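Local coordinates for oxysterol-binding protein homolog 1 (Saccharomyces cerevisiae, PDB 5H28) that carries sterols and other lipids between membranes, its ankyrin-repeat domain, the part described here, targeting it to the nucleus-vacuole junction through NVJ1, at residues A[1-10]-A[36-47]. Sequence-based numbering, arbitrary orientation.
Sequences SKPLLKLKLL and NVQQVLHLMLHY
V40 is the knob of this contact, set in a hole on helix 2-15 formed by K2, L5, K6 and L9. Its two methyls divide the hollow. V40 CG1 meets L9 CD2 at 3.7 Å, and V40 CG2 rests between L5 CB and K2 CG. With L9 CG anti to the backbone N (chi1 178°), the branch swings so that CD2 also meets M44 CB and, more loosely, the Y47 ring. Toward the N-terminal end of helix 2-10, L5 CD1 lies against the backbone of N36 and V37, 3.6 Å from V37 N. Toward L10, the Y47 ring closes the contact. L10 CD2 packs 3.8 Å from Y47 CB, and the K6 chain crosses the ring's hydroxyl end at about a right angle, with K6 CE 3.4 Å from Y47 OH. Replacing Y47 with alanine is likely to open a gap beside L9 and L10 and leave the K6 chain without the ring end it crosses. K2 NZ and Q39 OE1 lie 2.5 Å apart, so short that the geometry of this hydrogen bond is doubtful. The axes of 2-10 and 36-42 cross at -38°, 9.3 Å apart. Helix 18-28 adds L21 against L9 and L25 against M44. A single knob-into-hole contact between helices thus joins the N-terminal helix to the predicted first ankyrin repeat.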
loop_
_atom_site.group_PDB
_atom_site.type_symbol
_atom_site.label_atom_id
_atom_site.label_comp_id
_atom_site.label_asym_id
_atom_site.label_seq_id
_atom_site.Cartn_x
_atom_site.Cartn_y
_atom_site.Cartn_z
ATOM N N SER A 1 14.494 25.062 20.551
ATOM C CA SER A 1 14.415 25.513 19.141
ATOM C C SER A 1 13.290 24.815 18.391
ATOM O O SER A 1 12.680 25.396 17.492
ATOM C CB SER A 1 15.735 25.261 18.416
ATOM O OG SER A 1 15.702 25.804 17.106
ATOM N N LYS A 2 13.023 23.560 18.740
ATOM C CA LYS A 2 11.941 22.829 18.087
ATOM C C LYS A 2 10.606 23.461 18.469
ATOM O O LYS A 2 9.754 23.686 17.611
ATOM C CB LYS A 2 11.941 21.350 18.481
ATOM C CG LYS A 2 10.655 20.637 18.077
ATOM C CD LYS A 2 10.651 19.172 18.462
ATOM C CE LYS A 2 11.495 18.348 17.514
ATOM N NZ LYS A 2 11.312 16.893 17.777
ATOM N N PRO A 3 10.400 23.746 19.767
ATOM C CA PRO A 3 9.137 24.360 20.188
ATOM C C PRO A 3 8.908 25.673 19.445
ATOM O O PRO A 3 7.779 26.017 19.099
ATOM C CB PRO A 3 9.344 24.576 21.685
ATOM C CG PRO A 3 10.220 23.425 22.063
ATOM C CD PRO A 3 11.232 23.419 20.939
ATOM N N LEU A 4 9.990 26.404 19.199
ATOM C CA LEU A 4 9.889 27.671 18.490
ATOM C C LEU A 4 9.452 27.430 17.050
ATOM O O LEU A 4 8.588 28.134 16.531
ATOM C CB LEU A 4 11.229 28.413 18.526
ATOM C CG LEU A 4 11.273 29.782 17.838
ATOM C CD1 LEU A 4 12.353 30.643 18.477
ATOM C CD2 LEU A 4 11.525 29.605 16.347
ATOM N N LEU A 5 10.040 26.427 16.408
ATOM C CA LEU A 5 9.689 26.113 15.027
ATOM C C LEU A 5 8.242 25.646 14.897
ATOM O O LEU A 5 7.564 25.975 13.924
ATOM C CB LEU A 5 10.631 25.042 14.471
ATOM C CG LEU A 5 12.077 25.476 14.232
ATOM C CD1 LEU A 5 12.921 24.263 13.888
ATOM C CD2 LEU A 5 12.135 26.507 13.114
ATOM N N LYS A 6 7.772 24.885 15.880
ATOM C CA LYS A 6 6.403 24.382 15.873
ATOM C C LYS A 6 5.395 25.520 16.003
ATOM O O LYS A 6 4.403 25.566 15.275
ATOM C CB LYS A 6 6.207 23.383 17.017
ATOM C CG LYS A 6 4.791 22.848 17.142
ATOM C CD LYS A 6 4.696 21.825 18.263
ATOM C CE LYS A 6 3.266 21.377 18.495
ATOM N NZ LYS A 6 2.406 22.491 18.983
ATOM N N LEU A 7 5.653 26.437 16.929
ATOM C CA LEU A 7 4.767 27.576 17.146
ATOM C C LEU A 7 4.736 28.456 15.898
ATOM O O LEU A 7 3.682 28.956 15.502
ATOM C CB LEU A 7 5.249 28.391 18.350
ATOM C CG LEU A 7 4.362 29.553 18.805
ATOM C CD1 LEU A 7 3.040 29.008 19.330
ATOM C CD2 LEU A 7 5.076 30.350 19.891
ATOM N N LYS A 8 5.904 28.637 15.290
ATOM C CA LYS A 8 6.053 29.444 14.084
ATOM C C LYS A 8 5.252 28.844 12.933
ATOM O O LYS A 8 4.534 29.547 12.219
ATOM C CB LYS A 8 7.533 29.513 13.690
ATOM C CG LYS A 8 7.821 30.283 12.413
ATOM C CD LYS A 8 9.243 30.028 11.917
ATOM C CE LYS A 8 10.290 30.456 12.928
ATOM N NZ LYS A 8 10.279 31.927 13.146
ATOM N N LEU A 9 5.381 27.535 12.754
ATOM C CA LEU A 9 4.679 26.851 11.681
ATOM C C LEU A 9 3.171 26.880 11.884
ATOM O O LEU A 9 2.415 27.153 10.946
ATOM C CB LEU A 9 5.171 25.405 11.573
ATOM C CG LEU A 9 4.488 24.537 10.513
ATOM C CD1 LEU A 9 4.618 25.203 9.155
ATOM C CD2 LEU A 9 5.122 23.149 10.493
ATOM N N LEU A 10 2.726 26.601 13.107
ATOM C CA LEU A 10 1.300 26.613 13.400
ATOM C C LEU A 10 0.699 27.996 13.162
ATOM O O LEU A 10 -0.429 28.113 12.687
ATOM C CB LEU A 10 1.052 26.172 14.846
ATOM C CG LEU A 10 1.138 24.664 15.082
ATOM C CD1 LEU A 10 1.217 24.374 16.575
ATOM C CD2 LEU A 10 -0.071 23.982 14.462
ATOM N N ASN A 36 16.011 19.770 14.152
ATOM C CA ASN A 36 14.734 20.330 14.576
ATOM C C ASN A 36 13.911 20.776 13.382
ATOM O O ASN A 36 12.700 20.556 13.338
ATOM C CB ASN A 36 14.956 21.507 15.524
ATOM C CG ASN A 36 15.679 21.099 16.788
ATOM O OD1 ASN A 36 15.337 20.096 17.413
ATOM N ND2 ASN A 36 16.680 21.879 17.175
ATOM N N VAL A 37 14.571 21.407 12.417
ATOM C CA VAL A 37 13.899 21.867 11.210
ATOM C C VAL A 37 13.275 20.675 10.496
ATOM O O VAL A 37 12.109 20.711 10.112
ATOM C CB VAL A 37 14.894 22.582 10.265
ATOM C CG1 VAL A 37 14.275 22.780 8.887
ATOM C CG2 VAL A 37 15.284 23.930 10.865
ATOM N N GLN A 38 14.058 19.614 10.332
ATOM C CA GLN A 38 13.581 18.408 9.670
ATOM C C GLN A 38 12.420 17.761 10.419
ATOM O O GLN A 38 11.412 17.398 9.821
ATOM C CB GLN A 38 14.718 17.391 9.543
ATOM C CG GLN A 38 15.786 17.758 8.530
ATOM C CD GLN A 38 15.276 17.698 7.108
ATOM O OE1 GLN A 38 14.715 16.689 6.682
ATOM N NE2 GLN A 38 15.470 18.777 6.361
ATOM N N GLN A 39 12.561 17.623 11.731
ATOM C CA GLN A 39 11.525 16.995 12.532
ATOM C C GLN A 39 10.186 17.718 12.484
ATOM O O GLN A 39 9.136 17.076 12.427
ATOM C CB GLN A 39 12.007 16.847 13.973
ATOM C CG GLN A 39 13.107 15.805 14.106
ATOM C CD GLN A 39 13.737 15.778 15.478
ATOM O OE1 GLN A 39 13.048 15.673 16.489
ATOM N NE2 GLN A 39 15.062 15.859 15.521
ATOM N N VAL A 40 10.214 19.046 12.506
ATOM C CA VAL A 40 8.976 19.812 12.457
ATOM C C VAL A 40 8.359 19.760 11.061
ATOM O O VAL A 40 7.138 19.681 10.926
ATOM C CB VAL A 40 9.213 21.277 12.882
ATOM C CG1 VAL A 40 7.955 22.113 12.644
ATOM C CG2 VAL A 40 9.582 21.321 14.359
ATOM N N LEU A 41 9.197 19.804 10.026
ATOM C CA LEU A 41 8.699 19.736 8.653
ATOM C C LEU A 41 8.012 18.396 8.401
ATOM O O LEU A 41 7.011 18.340 7.690
ATOM C CB LEU A 41 9.839 19.940 7.648
ATOM C CG LEU A 41 10.369 21.369 7.504
ATOM C CD1 LEU A 41 11.570 21.370 6.571
ATOM C CD2 LEU A 41 9.273 22.280 6.967
ATOM N N HIS A 42 8.545 17.321 8.981
ATOM C CA HIS A 42 7.946 15.997 8.819
ATOM C C HIS A 42 6.536 15.935 9.408
ATOM O O HIS A 42 5.731 15.093 9.016
ATOM C CB HIS A 42 8.806 14.917 9.490
ATOM C CG HIS A 42 9.890 14.371 8.613
ATOM N ND1 HIS A 42 11.047 15.065 8.338
ATOM C CD2 HIS A 42 9.980 13.203 7.935
ATOM C CE1 HIS A 42 11.805 14.350 7.525
ATOM N NE2 HIS A 42 11.180 13.215 7.265
ATOM N N LEU A 43 6.236 16.822 10.351
ATOM C CA LEU A 43 4.913 16.839 10.970
ATOM C C LEU A 43 4.036 17.965 10.438
ATOM O O LEU A 43 2.927 18.176 10.922
ATOM C CB LEU A 43 5.041 16.969 12.492
ATOM C CG LEU A 43 5.651 15.762 13.210
ATOM C CD1 LEU A 43 5.938 16.122 14.658
ATOM C CD2 LEU A 43 4.706 14.575 13.129
ATOM N N MET A 44 4.521 18.679 9.426
ATOM C CA MET A 44 3.757 19.787 8.875
ATOM C C MET A 44 2.371 19.406 8.367
ATOM O O MET A 44 1.406 20.132 8.604
ATOM C CB MET A 44 4.548 20.481 7.766
ATOM C CG MET A 44 3.784 21.621 7.092
ATOM S SD MET A 44 4.848 22.696 6.111
ATOM C CE MET A 44 5.559 21.514 4.973
ATOM N N LEU A 45 2.260 18.276 7.677
ATOM C CA LEU A 45 0.958 17.863 7.171
ATOM C C LEU A 45 0.005 17.553 8.327
ATOM O O LEU A 45 -1.192 17.829 8.234
ATOM C CB LEU A 45 1.092 16.658 6.235
ATOM C CG LEU A 45 -0.194 16.252 5.507
ATOM C CD1 LEU A 45 -0.777 17.450 4.767
ATOM C CD2 LEU A 45 0.114 15.120 4.534
ATOM N N HIS A 46 0.531 16.987 9.415
ATOM C CA HIS A 46 -0.300 16.700 10.583
ATOM C C HIS A 46 -0.856 18.015 11.114
ATOM O O HIS A 46 -2.054 18.146 11.368
ATOM C CB HIS A 46 0.520 16.059 11.710
ATOM C CG HIS A 46 0.788 14.599 11.527
ATOM N ND1 HIS A 46 1.683 14.111 10.598
ATOM C CD2 HIS A 46 0.298 13.518 12.180
ATOM C CE1 HIS A 46 1.733 12.794 10.690
ATOM N NE2 HIS A 46 0.901 12.409 11.643
ATOM N N TYR A 47 0.028 18.989 11.294
ATOM C CA TYR A 47 -0.391 20.276 11.820
ATOM C C TYR A 47 -1.336 21.010 10.880
ATOM O O TYR A 47 -2.249 21.696 11.330
ATOM C CB TYR A 47 0.831 21.146 12.137
ATOM C CG TYR A 47 1.698 20.572 13.239
ATOM C CD1 TYR A 47 1.131 20.116 14.427
ATOM C CD2 TYR A 47 3.080 20.480 13.092
ATOM C CE1 TYR A 47 1.917 19.578 15.443
ATOM C CE2 TYR A 47 3.878 19.941 14.106
ATOM C CZ TYR A 47 3.286 19.494 15.274
ATOM O OH TYR A 47 4.060 18.956 16.279
#